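Local structure of azurocidin (Homo sapiens, 1A7S) at residues R10-L15 with R122-G127; V159-L164 with T177-E182; R34-A39 with S51-G56; S67-S72 with S103-L108. The protein kills Gram-negative bacteria, attracts monocytes and fibroblasts and binds heparin, as a neutrophil granule glycoprotein and serine protease homologue of the elastase subfamily. All coordinates share one frame; numbering follows the deposited sequence. Where two conformers were deposited one is given.

Contact 1: residues R10-L15 with R122-G127; sequences RQFPFL and RCQVAG. With NAG (2-acetamido-2-deoxy-beta-D-glucopyranose), chain B; EOH (ethanol), chain G.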
loop_
_atom_site.group_PDB
_atom_site.type_symbol
_atom_site.label_atom_id
_atom_site.label_comp_id
_atom_site.label_asym_id
_atom_site.label_seq_id
_atom_site.Cartn_x
_atom_site.Cartn_y
_atom_site.Cartn_z
ATOM N N ARG A 10 -7.297 -14.570 1.893
ATOM C CA ARG A 10 -7.125 -14.395 0.452
ATOM C C ARG A 10 -8.050 -13.356 -0.086
ATOM O O ARG A 10 -8.127 -13.232 -1.327
ATOM C CB ARG A 10 -7.284 -15.736 -0.293
ATOM C CG ARG A 10 -6.613 -16.910 0.351
ATOM C CD ARG A 10 -6.614 -18.128 -0.528
ATOM N NE ARG A 10 -7.921 -18.530 -1.012
ATOM C CZ ARG A 10 -8.812 -19.300 -0.342
ATOM N NH1 ARG A 10 -8.527 -19.767 0.852
ATOM N NH2 ARG A 10 -9.940 -19.629 -0.926
ATOM N N GLN A 11 -8.713 -12.560 0.756
ATOM C CA GLN A 11 -9.619 -11.536 0.206
ATOM C C GLN A 11 -8.804 -10.463 -0.541
ATOM O O GLN A 11 -9.327 -9.924 -1.522
ATOM C CB GLN A 11 -10.400 -10.882 1.341
ATOM C CG GLN A 11 -11.461 -9.910 0.847
ATOM C CD GLN A 11 -12.349 -9.406 1.949
ATOM O OE1 GLN A 11 -12.327 -9.912 3.112
ATOM N NE2 GLN A 11 -13.091 -8.339 1.712
ATOM N N PHE A 12 -7.607 -10.152 -0.063
ATOM C CA PHE A 12 -6.703 -9.190 -0.691
ATOM C C PHE A 12 -5.356 -9.816 -0.942
ATOM O O PHE A 12 -4.350 -9.568 -0.254
ATOM C CB PHE A 12 -6.549 -7.963 0.236
ATOM C CG PHE A 12 -7.904 -7.345 0.540
ATOM C CD1 PHE A 12 -8.553 -6.537 -0.333
ATOM C CD2 PHE A 12 -8.543 -7.567 1.746
ATOM C CE1 PHE A 12 -9.743 -5.935 -0.045
ATOM C CE2 PHE A 12 -9.712 -7.015 2.074
ATOM C CZ PHE A 12 -10.372 -6.197 1.170
ATOM N N PRO A 13 -5.307 -10.715 -1.953
ATOM C CA PRO A 13 -4.123 -11.593 -2.087
ATOM C C PRO A 13 -2.876 -10.920 -2.676
ATOM O O PRO A 13 -1.808 -11.538 -2.708
ATOM C CB PRO A 13 -4.634 -12.730 -2.936
ATOM C CG PRO A 13 -5.751 -12.178 -3.738
ATOM C CD PRO A 13 -6.366 -11.080 -2.925
ATOM N N PHE A 14 -2.963 -9.670 -3.056
ATOM C CA PHE A 14 -1.868 -8.861 -3.496
ATOM C C PHE A 14 -1.163 -8.154 -2.365
ATOM O O PHE A 14 -0.168 -7.469 -2.589
ATOM C CB PHE A 14 -2.324 -7.861 -4.574
ATOM C CG PHE A 14 -3.558 -7.113 -4.124
ATOM C CD1 PHE A 14 -3.486 -6.103 -3.220
ATOM C CD2 PHE A 14 -4.841 -7.510 -4.587
ATOM C CE1 PHE A 14 -4.621 -5.469 -2.712
ATOM C CE2 PHE A 14 -5.958 -6.879 -4.079
ATOM C CZ PHE A 14 -5.871 -5.899 -3.148
ATOM N N LEU A 15 -1.705 -8.194 -1.151
ATOM C CA LEU A 15 -1.210 -7.398 -0.081
ATOM C C LEU A 15 0.159 -7.879 0.434
ATOM O O LEU A 15 0.335 -9.103 0.613
ATOM C CB LEU A 15 -2.133 -7.366 1.113
ATOM C CG LEU A 15 -3.289 -6.504 1.143
ATOM C CD1 LEU A 15 -3.952 -6.596 2.525
ATOM C CD2 LEU A 15 -3.036 -5.031 0.776
ATOM N N ARG A 122 -16.192 4.937 -5.371
ATOM C CA ARG A 122 -16.046 4.024 -4.245
ATOM C C ARG A 122 -14.800 3.142 -4.439
ATOM O O ARG A 122 -14.533 2.623 -5.534
ATOM C CB ARG A 122 -17.326 3.161 -4.169
ATOM C CG ARG A 122 -18.464 4.155 -3.701
ATOM C CD ARG A 122 -19.789 3.423 -3.623
ATOM N NE ARG A 122 -19.809 2.358 -2.667
ATOM C CZ ARG A 122 -20.573 2.244 -1.603
ATOM N NH1 ARG A 122 -21.798 2.814 -1.561
ATOM N NH2 ARG A 122 -20.182 1.503 -0.577
ATOM N N CYS A 123 -14.041 3.030 -3.406
ATOM C CA CYS A 123 -12.809 2.264 -3.340
ATOM C C CYS A 123 -12.796 1.469 -2.005
ATOM O O CYS A 123 -13.682 1.608 -1.171
ATOM C CB CYS A 123 -11.626 3.242 -3.359
ATOM S SG CYS A 123 -11.590 4.432 -4.695
ATOM N N GLN A 124 -11.750 0.682 -1.841
ATOM C CA GLN A 124 -11.448 0.026 -0.576
ATOM C C GLN A 124 -9.948 0.196 -0.265
ATOM O O GLN A 124 -9.150 0.336 -1.158
ATOM C CB GLN A 124 -11.768 -1.475 -0.582
ATOM C CG GLN A 124 -13.245 -1.765 -0.712
ATOM C CD GLN A 124 -13.654 -3.179 -0.572
ATOM O OE1 GLN A 124 -14.768 -3.466 0.015
ATOM N NE2 GLN A 124 -12.913 -4.113 -0.983
ATOM N N VAL A 125 -9.677 0.149 1.037
ATOM C CA VAL A 125 -8.328 0.088 1.538
ATOM C C VAL A 125 -8.255 -0.984 2.594
ATOM O O VAL A 125 -9.211 -1.046 3.453
ATOM C CB VAL A 125 -7.799 1.459 1.979
ATOM C CG1 VAL A 125 -8.603 2.147 3.005
ATOM C CG2 VAL A 125 -6.336 1.366 2.278
ATOM N N ALA A 126 -7.283 -1.804 2.621
ATOM C CA ALA A 126 -7.073 -2.895 3.538
ATOM C C ALA A 126 -5.658 -2.823 4.119
ATOM O O ALA A 126 -4.712 -2.397 3.480
ATOM C CB ALA A 126 -7.315 -4.228 2.858
ATOM N N GLY A 127 -5.490 -3.386 5.315
ATOM C CA GLY A 127 -4.219 -3.427 5.947
ATOM C C GLY A 127 -4.256 -3.974 7.342
ATOM O O GLY A 127 -5.342 -4.262 7.874
HETATM C C1 NAG B . -18.866 -1.855 1.334
HETATM C C2 NAG B . -19.418 -2.536 2.632
HETATM C C3 NAG B . -20.321 -3.685 2.217
HETATM C C4 NAG B . -21.502 -3.019 1.378
HETATM C C5 NAG B . -20.787 -2.494 0.111
HETATM C C6 NAG B . -21.686 -1.657 -0.764
HETATM C C7 NAG B . -17.764 -2.579 4.491
HETATM C C8 NAG B . -16.512 -3.161 5.060
HETATM N N2 NAG B . -18.266 -3.142 3.366
HETATM O O3 NAG B . -20.927 -4.228 3.344
HETATM O O4 NAG B . -22.322 -4.174 1.011
HETATM O O5 NAG B . -19.981 -1.378 0.550
HETATM O O6 NAG B . -22.643 -0.992 0.015
HETATM O O7 NAG B . -18.290 -1.618 4.952
HETATM C C1 EOH G . -6.483 -3.082 -0.731
HETATM C C2 EOH G . -7.931 -2.828 -0.888
HETATM O O EOH G . -5.737 -2.292 0.266
#

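Contact 2: residues V159-L164 with T177-E182; sequences VCTGVL and TPLVCE. With EOH (ethanol), chain G.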
loop_
_atom_site.group_PDB
_atom_site.type_symbol
_atom_site.label_atom_id
_atom_site.label_comp_id
_atom_site.label_asym_id
_atom_site.label_seq_id
_atom_site.Cartn_x
_atom_site.Cartn_y
_atom_site.Cartn_z
ATOM N N VAL A 159 -4.513 11.228 -4.374
ATOM C CA VAL A 159 -5.916 10.878 -4.436
ATOM C C VAL A 159 -6.363 10.785 -2.946
ATOM O O VAL A 159 -5.663 10.192 -2.141
ATOM C CB VAL A 159 -6.155 9.479 -5.078
ATOM C CG1 VAL A 159 -7.651 9.127 -4.989
ATOM C CG2 VAL A 159 -5.713 9.474 -6.504
ATOM N N CYS A 160 -7.399 11.531 -2.609
ATOM C CA CYS A 160 -7.869 11.622 -1.236
ATOM C C CYS A 160 -9.218 10.943 -1.087
ATOM O O CYS A 160 -10.024 10.935 -2.001
ATOM C CB CYS A 160 -7.988 13.058 -0.784
ATOM S SG CYS A 160 -6.455 13.944 -0.776
ATOM N N THR A 161 -9.403 10.352 0.128
ATOM C CA THR A 161 -10.626 9.635 0.400
ATOM C C THR A 161 -11.182 9.965 1.747
ATOM O O THR A 161 -10.488 10.477 2.639
ATOM C CB THR A 161 -10.430 8.107 0.312
ATOM O OG1 THR A 161 -9.539 7.682 1.363
ATOM C CG2 THR A 161 -9.824 7.690 -0.987
ATOM N N GLY A 162 -12.472 9.694 1.884
ATOM C CA GLY A 162 -13.147 9.843 3.158
ATOM C C GLY A 162 -14.201 8.761 3.305
ATOM O O GLY A 162 -14.494 7.977 2.375
ATOM N N VAL A 163 -14.818 8.735 4.460
ATOM C CA VAL A 163 -15.882 7.827 4.801
ATOM C C VAL A 163 -17.078 8.635 5.365
ATOM O O VAL A 163 -16.958 9.807 5.693
ATOM C CB VAL A 163 -15.452 6.783 5.854
ATOM C CG1 VAL A 163 -14.299 5.952 5.293
ATOM C CG2 VAL A 163 -14.994 7.485 7.145
ATOM N N LEU A 164 -18.203 7.984 5.376
ATOM C CA LEU A 164 -19.434 8.635 5.889
ATOM C C LEU A 164 -19.522 8.480 7.400
ATOM O O LEU A 164 -20.303 9.232 8.010
ATOM C CB LEU A 164 -20.653 7.923 5.267
ATOM C CG LEU A 164 -20.879 8.157 3.802
ATOM C CD1 LEU A 164 -22.110 7.430 3.317
ATOM C CD2 LEU A 164 -20.956 9.678 3.471
ATOM N N THR A 177 0.060 0.752 1.941
ATOM C CA THR A 177 -0.970 -0.148 1.437
ATOM C C THR A 177 -1.757 0.463 0.306
ATOM O O THR A 177 -1.919 1.694 0.240
ATOM C CB THR A 177 -1.874 -0.620 2.630
ATOM O OG1 THR A 177 -2.306 -1.939 2.369
ATOM C CG2 THR A 177 -3.040 0.304 2.853
ATOM N N PRO A 178 -2.244 -0.298 -0.651
ATOM C CA PRO A 178 -2.873 0.280 -1.825
ATOM C C PRO A 178 -4.327 0.685 -1.574
ATOM O O PRO A 178 -5.080 0.073 -0.842
ATOM C CB PRO A 178 -2.800 -0.868 -2.837
ATOM C CG PRO A 178 -2.868 -2.114 -1.998
ATOM C CD PRO A 178 -2.047 -1.773 -0.772
ATOM N N LEU A 179 -4.696 1.699 -2.306
ATOM C CA LEU A 179 -6.113 2.109 -2.479
ATOM C C LEU A 179 -6.564 1.456 -3.799
ATOM O O LEU A 179 -5.946 1.730 -4.835
ATOM C CB LEU A 179 -6.195 3.656 -2.607
ATOM C CG LEU A 179 -7.632 4.150 -2.906
ATOM C CD1 LEU A 179 -8.501 3.972 -1.681
ATOM C CD2 LEU A 179 -7.585 5.619 -3.333
ATOM N N VAL A 180 -7.609 0.609 -3.739
ATOM C CA VAL A 180 -8.091 -0.083 -4.888
ATOM C C VAL A 180 -9.457 0.480 -5.293
ATOM O O VAL A 180 -10.372 0.461 -4.503
ATOM C CB VAL A 180 -8.216 -1.599 -4.651
ATOM C CG1 VAL A 180 -8.745 -2.265 -5.861
ATOM C CG2 VAL A 180 -6.808 -2.138 -4.282
ATOM N N CYS A 181 -9.517 0.957 -6.511
ATOM C CA CYS A 181 -10.770 1.488 -7.068
ATOM C C CYS A 181 -10.926 0.846 -8.446
ATOM O O CYS A 181 -9.997 0.869 -9.234
ATOM C CB CYS A 181 -10.740 3.025 -7.220
ATOM S SG CYS A 181 -10.068 3.972 -5.878
ATOM N N GLU A 182 -12.105 0.293 -8.736
ATOM C CA GLU A 182 -12.397 -0.245 -10.030
ATOM C C GLU A 182 -11.325 -1.265 -10.501
ATOM O O GLU A 182 -10.898 -1.297 -11.620
ATOM C CB GLU A 182 -12.544 0.853 -11.099
ATOM C CG GLU A 182 -13.475 1.988 -10.743
ATOM C CD GLU A 182 -13.581 3.187 -11.639
ATOM O OE1 GLU A 182 -12.620 3.768 -12.181
ATOM O OE2 GLU A 182 -14.725 3.663 -11.694
HETATM C C1 EOH G . -6.483 -3.082 -0.731
HETATM C C2 EOH G . -7.931 -2.828 -0.888
HETATM O O EOH G . -5.737 -2.292 0.266
#

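Contact 3: residues R34-A39 with S51-G56; sequences RFVMTA and STVVLG. With EOH (ethanol), chain J; EOH (ethanol), chain E.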
loop_
_atom_site.group_PDB
_atom_site.type_symbol
_atom_site.label_atom_id
_atom_site.label_comp_id
_atom_site.label_asym_id
_atom_site.label_seq_id
_atom_site.Cartn_x
_atom_site.Cartn_y
_atom_site.Cartn_z
ATOM N N ARG A 34 8.291 -9.668 -9.445
ATOM C CA ARG A 34 9.504 -9.224 -8.855
ATOM C C ARG A 34 9.454 -7.935 -8.088
ATOM O O ARG A 34 10.479 -7.498 -7.538
ATOM C CB ARG A 34 10.679 -9.202 -9.878
ATOM C CG ARG A 34 12.053 -9.301 -9.359
ATOM C CD ARG A 34 13.057 -9.286 -10.538
ATOM N NE ARG A 34 12.892 -10.394 -11.429
ATOM C CZ ARG A 34 13.585 -11.548 -11.349
ATOM N NH1 ARG A 34 14.324 -11.822 -10.272
ATOM N NH2 ARG A 34 13.475 -12.512 -12.292
ATOM N N PHE A 35 8.294 -7.255 -7.985
ATOM C CA PHE A 35 8.261 -5.956 -7.384
ATOM C C PHE A 35 6.988 -5.711 -6.550
ATOM O O PHE A 35 5.880 -6.011 -6.948
ATOM C CB PHE A 35 8.302 -4.786 -8.429
ATOM C CG PHE A 35 9.632 -4.696 -9.170
ATOM C CD1 PHE A 35 9.783 -5.445 -10.332
ATOM C CD2 PHE A 35 10.611 -3.862 -8.770
ATOM C CE1 PHE A 35 10.964 -5.323 -11.047
ATOM C CE2 PHE A 35 11.804 -3.748 -9.438
ATOM C CZ PHE A 35 11.968 -4.504 -10.603
ATOM N N VAL A 36 7.238 -5.109 -5.395
ATOM C CA VAL A 36 6.228 -4.608 -4.483
ATOM C C VAL A 36 6.237 -3.097 -4.466
ATOM O O VAL A 36 7.287 -2.448 -4.373
ATOM C CB VAL A 36 6.432 -5.182 -3.067
ATOM C CG1 VAL A 36 5.638 -4.425 -2.000
ATOM C CG2 VAL A 36 5.891 -6.686 -3.086
ATOM N N MET A 37 5.034 -2.522 -4.574
ATOM C CA MET A 37 4.834 -1.053 -4.516
ATOM C C MET A 37 4.397 -0.673 -3.089
ATOM O O MET A 37 3.486 -1.283 -2.530
ATOM C CB MET A 37 3.736 -0.652 -5.505
ATOM C CG MET A 37 3.435 0.826 -5.516
ATOM S SD MET A 37 2.340 1.303 -6.882
ATOM C CE MET A 37 0.772 0.581 -6.357
ATOM N N THR A 38 5.051 0.333 -2.554
ATOM C CA THR A 38 4.804 0.825 -1.211
ATOM C C THR A 38 5.110 2.332 -1.187
ATOM O O THR A 38 5.235 2.964 -2.251
ATOM C CB THR A 38 5.644 0.046 -0.191
ATOM O OG1 THR A 38 5.291 0.377 1.139
ATOM C CG2 THR A 38 7.103 0.166 -0.386
ATOM N N ALA A 39 5.095 2.895 0.014
ATOM C CA ALA A 39 5.386 4.315 0.203
ATOM C C ALA A 39 6.832 4.498 0.535
ATOM O O ALA A 39 7.412 3.800 1.378
ATOM C CB ALA A 39 4.498 4.861 1.327
ATOM N N SER A 51 14.836 -4.746 5.862
ATOM C CA SER A 51 13.489 -5.132 5.990
ATOM C C SER A 51 13.209 -6.331 5.066
ATOM O O SER A 51 13.923 -6.529 4.085
ATOM C CB SER A 51 12.526 -3.973 5.501
ATOM O OG SER A 51 12.729 -2.860 6.436
ATOM N N THR A 52 12.143 -7.044 5.413
ATOM C CA THR A 52 11.648 -8.123 4.611
ATOM C C THR A 52 10.229 -7.876 4.130
ATOM O O THR A 52 9.564 -6.959 4.621
ATOM C CB THR A 52 11.644 -9.465 5.371
ATOM O OG1 THR A 52 10.805 -9.362 6.467
ATOM C CG2 THR A 52 13.085 -9.829 5.754
ATOM N N VAL A 53 9.836 -8.645 3.111
ATOM C CA VAL A 53 8.525 -8.542 2.503
ATOM C C VAL A 53 7.828 -9.885 2.640
ATOM O O VAL A 53 8.399 -10.874 2.209
ATOM C CB VAL A 53 8.578 -8.150 1.008
ATOM C CG1 VAL A 53 7.190 -8.158 0.395
ATOM C CG2 VAL A 53 9.267 -6.803 0.852
ATOM N N VAL A 54 6.642 -9.897 3.220
ATOM C CA VAL A 54 5.848 -11.083 3.363
ATOM C C VAL A 54 4.581 -10.980 2.530
ATOM O O VAL A 54 3.792 -10.050 2.701
ATOM C CB VAL A 54 5.466 -11.323 4.847
ATOM C CG1 VAL A 54 4.719 -12.654 4.987
ATOM C CG2 VAL A 54 6.691 -11.346 5.723
ATOM N N LEU A 55 4.415 -11.922 1.619
ATOM C CA LEU A 55 3.218 -12.073 0.789
ATOM C C LEU A 55 2.431 -13.291 1.243
ATOM O O LEU A 55 3.022 -14.230 1.814
ATOM C CB LEU A 55 3.627 -12.237 -0.668
ATOM C CG LEU A 55 4.529 -11.148 -1.271
ATOM C CD1 LEU A 55 4.745 -11.467 -2.758
ATOM C CD2 LEU A 55 3.928 -9.791 -1.074
ATOM N N GLY A 56 1.158 -13.357 0.959
ATOM C CA GLY A 56 0.348 -14.487 1.323
ATOM C C GLY A 56 -0.015 -14.584 2.796
ATOM O O GLY A 56 -0.536 -15.612 3.219
HETATM C C1 EOH J . 8.709 -12.613 8.205
HETATM C C2 EOH J . 8.851 -13.790 7.235
HETATM O O EOH J . 9.541 -11.489 7.780
HETATM C C1 EOH E . -4.430 -14.431 3.172
HETATM C C2 EOH E . -4.782 -13.118 3.585
HETATM O O EOH E . -3.421 -15.414 3.088
#

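Contact 4: residues S67-S72 with S103-L108; sequences SRQTFS and SSVTIL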
loop_
_atom_site.group_PDB
_atom_site.type_symbol
_atom_site.label_atom_id
_atom_site.label_comp_id
_atom_site.label_asym_id
_atom_site.label_seq_id
_atom_site.Cartn_x
_atom_site.Cartn_y
_atom_site.Cartn_z
ATOM N N SER A 67 0.935 -20.849 2.843
ATOM C CA SER A 67 0.355 -19.692 2.172
ATOM C C SER A 67 1.396 -18.587 1.893
ATOM O O SER A 67 1.268 -17.860 0.908
ATOM C CB SER A 67 -0.748 -19.104 3.058
ATOM O OG SER A 67 -1.432 -18.060 2.425
ATOM N N ARG A 68 2.321 -18.388 2.794
ATOM C CA ARG A 68 3.258 -17.294 2.726
ATOM C C ARG A 68 4.417 -17.512 1.785
ATOM O O ARG A 68 4.886 -18.609 1.573
ATOM C CB ARG A 68 3.802 -16.960 4.098
ATOM C CG ARG A 68 2.775 -16.280 5.017
ATOM C CD ARG A 68 3.450 -15.963 6.330
ATOM N NE ARG A 68 2.509 -15.351 7.255
ATOM C CZ ARG A 68 2.898 -14.572 8.297
ATOM N NH1 ARG A 68 4.145 -14.241 8.544
ATOM N NH2 ARG A 68 1.940 -14.065 9.071
ATOM N N GLN A 69 4.930 -16.374 1.291
ATOM C CA GLN A 69 6.157 -16.272 0.618
ATOM C C GLN A 69 6.918 -15.084 1.180
ATOM O O GLN A 69 6.344 -13.985 1.269
ATOM C CB GLN A 69 6.078 -16.165 -0.879
ATOM C CG GLN A 69 5.348 -17.373 -1.538
ATOM C CD GLN A 69 5.092 -17.079 -3.024
ATOM O OE1 GLN A 69 6.049 -16.713 -3.752
ATOM N NE2 GLN A 69 3.854 -17.183 -3.437
ATOM N N THR A 70 8.142 -15.240 1.561
ATOM C CA THR A 70 8.978 -14.234 2.154
ATOM C C THR A 70 10.159 -13.853 1.299
ATOM O O THR A 70 10.768 -14.743 0.682
ATOM C CB THR A 70 9.411 -14.548 3.587
ATOM O OG1 THR A 70 8.224 -14.863 4.379
ATOM C CG2 THR A 70 10.177 -13.483 4.255
ATOM N N PHE A 71 10.502 -12.587 1.271
ATOM C CA PHE A 71 11.564 -12.052 0.439
ATOM C C PHE A 71 12.413 -11.007 1.112
ATOM O O PHE A 71 11.977 -10.257 1.969
ATOM C CB PHE A 71 10.945 -11.322 -0.816
ATOM C CG PHE A 71 9.946 -12.178 -1.565
ATOM C CD1 PHE A 71 8.640 -12.307 -1.156
ATOM C CD2 PHE A 71 10.335 -12.902 -2.702
ATOM C CE1 PHE A 71 7.735 -13.175 -1.766
ATOM C CE2 PHE A 71 9.431 -13.714 -3.364
ATOM C CZ PHE A 71 8.140 -13.876 -2.885
ATOM N N SER A 72 13.692 -11.015 0.629
ATOM C CA SER A 72 14.548 -9.888 0.977
ATOM C C SER A 72 14.382 -8.858 -0.169
ATOM O O SER A 72 13.860 -9.179 -1.253
ATOM C CB SER A 72 16.033 -10.276 1.064
ATOM O OG SER A 72 16.264 -11.284 2.062
ATOM N N SER A 103 -3.071 -19.092 -5.055
ATOM C CA SER A 103 -4.381 -18.559 -4.620
ATOM C C SER A 103 -4.207 -17.517 -3.528
ATOM O O SER A 103 -5.136 -16.706 -3.306
ATOM C CB SER A 103 -5.203 -19.775 -4.142
ATOM O OG SER A 103 -4.543 -20.398 -3.063
ATOM N N SER A 104 -3.057 -17.465 -2.858
ATOM C CA SER A 104 -2.895 -16.445 -1.770
ATOM C C SER A 104 -1.977 -15.284 -2.160
ATOM O O SER A 104 -1.821 -14.402 -1.333
ATOM C CB SER A 104 -2.274 -17.137 -0.527
ATOM O OG SER A 104 -3.119 -18.106 -0.006
ATOM N N VAL A 105 -1.395 -15.345 -3.346
ATOM C CA VAL A 105 -0.440 -14.311 -3.798
ATOM C C VAL A 105 -0.755 -14.006 -5.272
ATOM O O VAL A 105 -0.556 -14.834 -6.175
ATOM C CB VAL A 105 0.994 -14.769 -3.637
ATOM C CG1 VAL A 105 1.962 -13.728 -4.224
ATOM C CG2 VAL A 105 1.358 -15.026 -2.167
ATOM N N THR A 106 -1.221 -12.777 -5.503
ATOM C CA THR A 106 -1.563 -12.327 -6.838
ATOM C C THR A 106 -1.022 -10.900 -7.044
ATOM O O THR A 106 -0.622 -10.223 -6.103
ATOM C CB THR A 106 -3.142 -12.216 -6.977
ATOM O OG1 THR A 106 -3.572 -11.201 -6.064
ATOM C CG2 THR A 106 -3.813 -13.507 -6.772
ATOM N N ILE A 107 -1.006 -10.502 -8.303
ATOM C CA ILE A 107 -0.533 -9.188 -8.708
ATOM C C ILE A 107 -1.744 -8.259 -8.819
ATOM O O ILE A 107 -2.764 -8.554 -9.433
ATOM C CB ILE A 107 0.214 -9.277 -10.049
ATOM C CG1 ILE A 107 1.522 -10.063 -9.876
ATOM C CG2 ILE A 107 0.402 -7.933 -10.712
ATOM C CD1 ILE A 107 2.152 -10.487 -11.221
ATOM N N LEU A 108 -1.573 -7.046 -8.293
ATOM C CA LEU A 108 -2.583 -5.994 -8.369
ATOM C C LEU A 108 -2.278 -5.111 -9.604
ATOM O O LEU A 108 -1.198 -4.554 -9.680
ATOM C CB LEU A 108 -2.466 -5.103 -7.119
ATOM C CG LEU A 108 -3.454 -3.945 -7.014
ATOM C CD1 LEU A 108 -4.877 -4.423 -7.019
ATOM C CD2 LEU A 108 -3.177 -3.145 -5.750
HETATM O O HOH W 1 -4.015 -17.783 2.683
#

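Contact 1: residues R10-L15 with R122-G127
Phe12 lays its ring on Ala126: the methyl carbon CB of Ala126 sits almost over the ring centre, 3.7 Å from the centroid and 10° off the ring normal, a CH-pi contact. Phe12 CG stands beside the backbone N and opposite the carbonyl carbon (chi1 -57°), which turns the ring to the strand. A side chain as small as alanine lets the flat ring come close to strand 122-127. Leu15 meets the same methyl with one branch, CD1 lying 4.1 Å from Ala126 CB. Gln124, two residues back and on the same face of the strand, brings its amide end to the ring edge near the ring plane; amide and ring are turned 57° apart, and the two side chains cross at about a right angle. The opposite face of the Phe12 ring is covered toward its rim by the aliphatic CG of Gln11.

Behind this shell a type I beta turn from Phe12 to Leu15, closed by Leu15 N to Phe12 O at 3.1 Å, allows both apolar side chains to face the strand. The Phe14 ring, also in the turn, reaches the edge of Phe12. An ethanol, probably from the crystallisation liquor, lies beside the ring: Ala126 N donates to its O at 2.9 Å, and its hydroxyl has a second partner on strand 178-181. At the strand's far end Arg122 NH2 lies 3.1 Å from O5 of the attached sugar, while Arg5 is hydrogen-bonded to that sugar.

The arrangement belongs to the two-barrel trypsin fold, in which the N-terminal chain lies along the second barrel before entering the first as strand 15-20.

Contact 2: residues V159-L164 with T177-E182
The second beta barrel of the trypsin fold has its apolar interior bridged here by strands 158-162 and 178-181, which are not partners in the sheet but face each other through their side chains. Their closest alpha carbons, CA of Val159 and CA of Leu179, are 9.0 Å apart, a spacing that side chains rather than backbone bonds must fill. Leu179 does most of this. With CG anti to the backbone N (chi1 175°) it reaches well into the barrel, and its CD2 serves two partners. Thr161 meets it tip to tip, CG2 lying 3.8 Å from Leu179 CD2; the threonine hydroxyl takes the place between backbone N and carbonyl carbon, leaving the methyl to make the apolar touch. Val159 runs aslant the leucine, its CG1 3.9 Å from Leu179 CD2. Valine and leucine bring two methyls each to this interior, threonine one. Phe203 and Val146, from two other strands of the barrel, also touch Leu179. Cys160, turned away from Leu179, is bonded to Cys154, and Cys181 to Cys123 of the neighbouring strand. On the other side of strand 178-181, an ethanol hydroxyl donates to the Pro178 carbonyl, ethanol O to Pro178 O 2.7 Å.

Contact 3: residues R34-A39 with S51-G56
Apolar contacts do all the work between the two segments. Val36 CG2 touches Val53 CG1 at 4.0 Å and Leu55 at its CD2 branch at 4.2 Å, so one methyl serves two partners. Val53 and Leu55 are two residues apart on strand 51-55 and therefore project from the same face, toward Val36. In each pair the side chains lie alongside each other, running opposite ways, and touch through methyls. The near-trans first torsion of Val36 (chi1 165°) sets CG1 anti to the backbone N and CG2 anti to the carbonyl carbon, and it is CG2 that makes both touches. Strands 35-38 and 51-55 are not neighbours in the first barrel; with 8.3 Å between CA of Val36 and CA of Val53, they face one another through its interior. Leu30 and Ala16 join the cluster, each touching both Val36 and Leu55.

The polar bonds of these segments go to other partners. Arg34, just before its strand, forms a salt bridge with Glu98, and Thr38 OG1 is hydrogen-bonded to Gly27 O. Beyond strand 51-55, Gly56 takes a positive phi of 74°, which favours glycine; its O accepts from an ethanol O at 2.9 Å. A second ethanol packs against Val54, which points to the other side of the strand, C1 to Val54 CG2 3.4 Å.

Segment 34-39 belongs to the region with antibiotic activity, yet its part here is a buried hydrocarbon one: the contact rests on van der Waals fit and exclusion of water, with no directional bond between the two segments.

Contact 4: residues S67-S72 with S103-L108
Ser67 and Ser104 bring the two backbones nearest, CA to CA 6.1 Å, where the chain about to enter strand 69-77 passes a segment that is neither helix nor strand. Their small side chains allow so close an approach. In the conformers described, Ser67 OG and Ser104 OG are 3.0 Å apart and share a water: the water donates to Ser67 OG at 2.6 Å, and its O lies 2.9 Å from Ser104 OG. Each serine has a second conformer, so this arrangement may be only partly occupied. Ser67 OG, anti to the backbone N (chi1 -175°), is thereby turned toward Ser104; it is also hydrogen-bonded to the carbonyl of Gly56.

Beside it a polar amide lies against a hydrocarbon side chain. The extended chain of Gln69 lies slantwise over Val105, its NE2 resting 3.5 Å from Val105 CG2 and 3.7 Å from Val105 CB. This is van der Waals contact; the amide's OE1 accepts from Asn100 N. A glutamine suits the place, long enough to lie against the valine while its head is bonded to Asn100, earlier in the same loop.

Around them, strand 69-77 pairs with strand 51-55 through the backbones of Gln69 and Leu55, and of Phe71 and Val53. Val105 tucks in against Leu55 and Leu30 of the first barrel, within the long loop that carries the chain from strand 91-95 to strand 122-127 of the second.

Contacts 2 and 3 pack the interior of one barrel each, while contact 1 and the loop of contact 4 run between them. Contact 3 lies in the first barrel and contact 2 in the second, their centres about 20 Å apart and on opposite sides of the chain's centre. Contacts 3 and 4 are about 9 Å apart, centre to centre, and touch where Gly56 N lies 3.5 Å from Val105 CG2. Contact 1 joins the halves: Pro13 O is 3.1 Å from Thr106 N of contact 4, while Ala126 O meets Thr177 OG1 of contact 2 at 2.7 Å. One ethanol is shared by contacts 1 and 2. Leu108 of contact 4 packs on Pro178, CD2 to CB 3.7 Å. The glycan sits at the Arg122 end of contact 1.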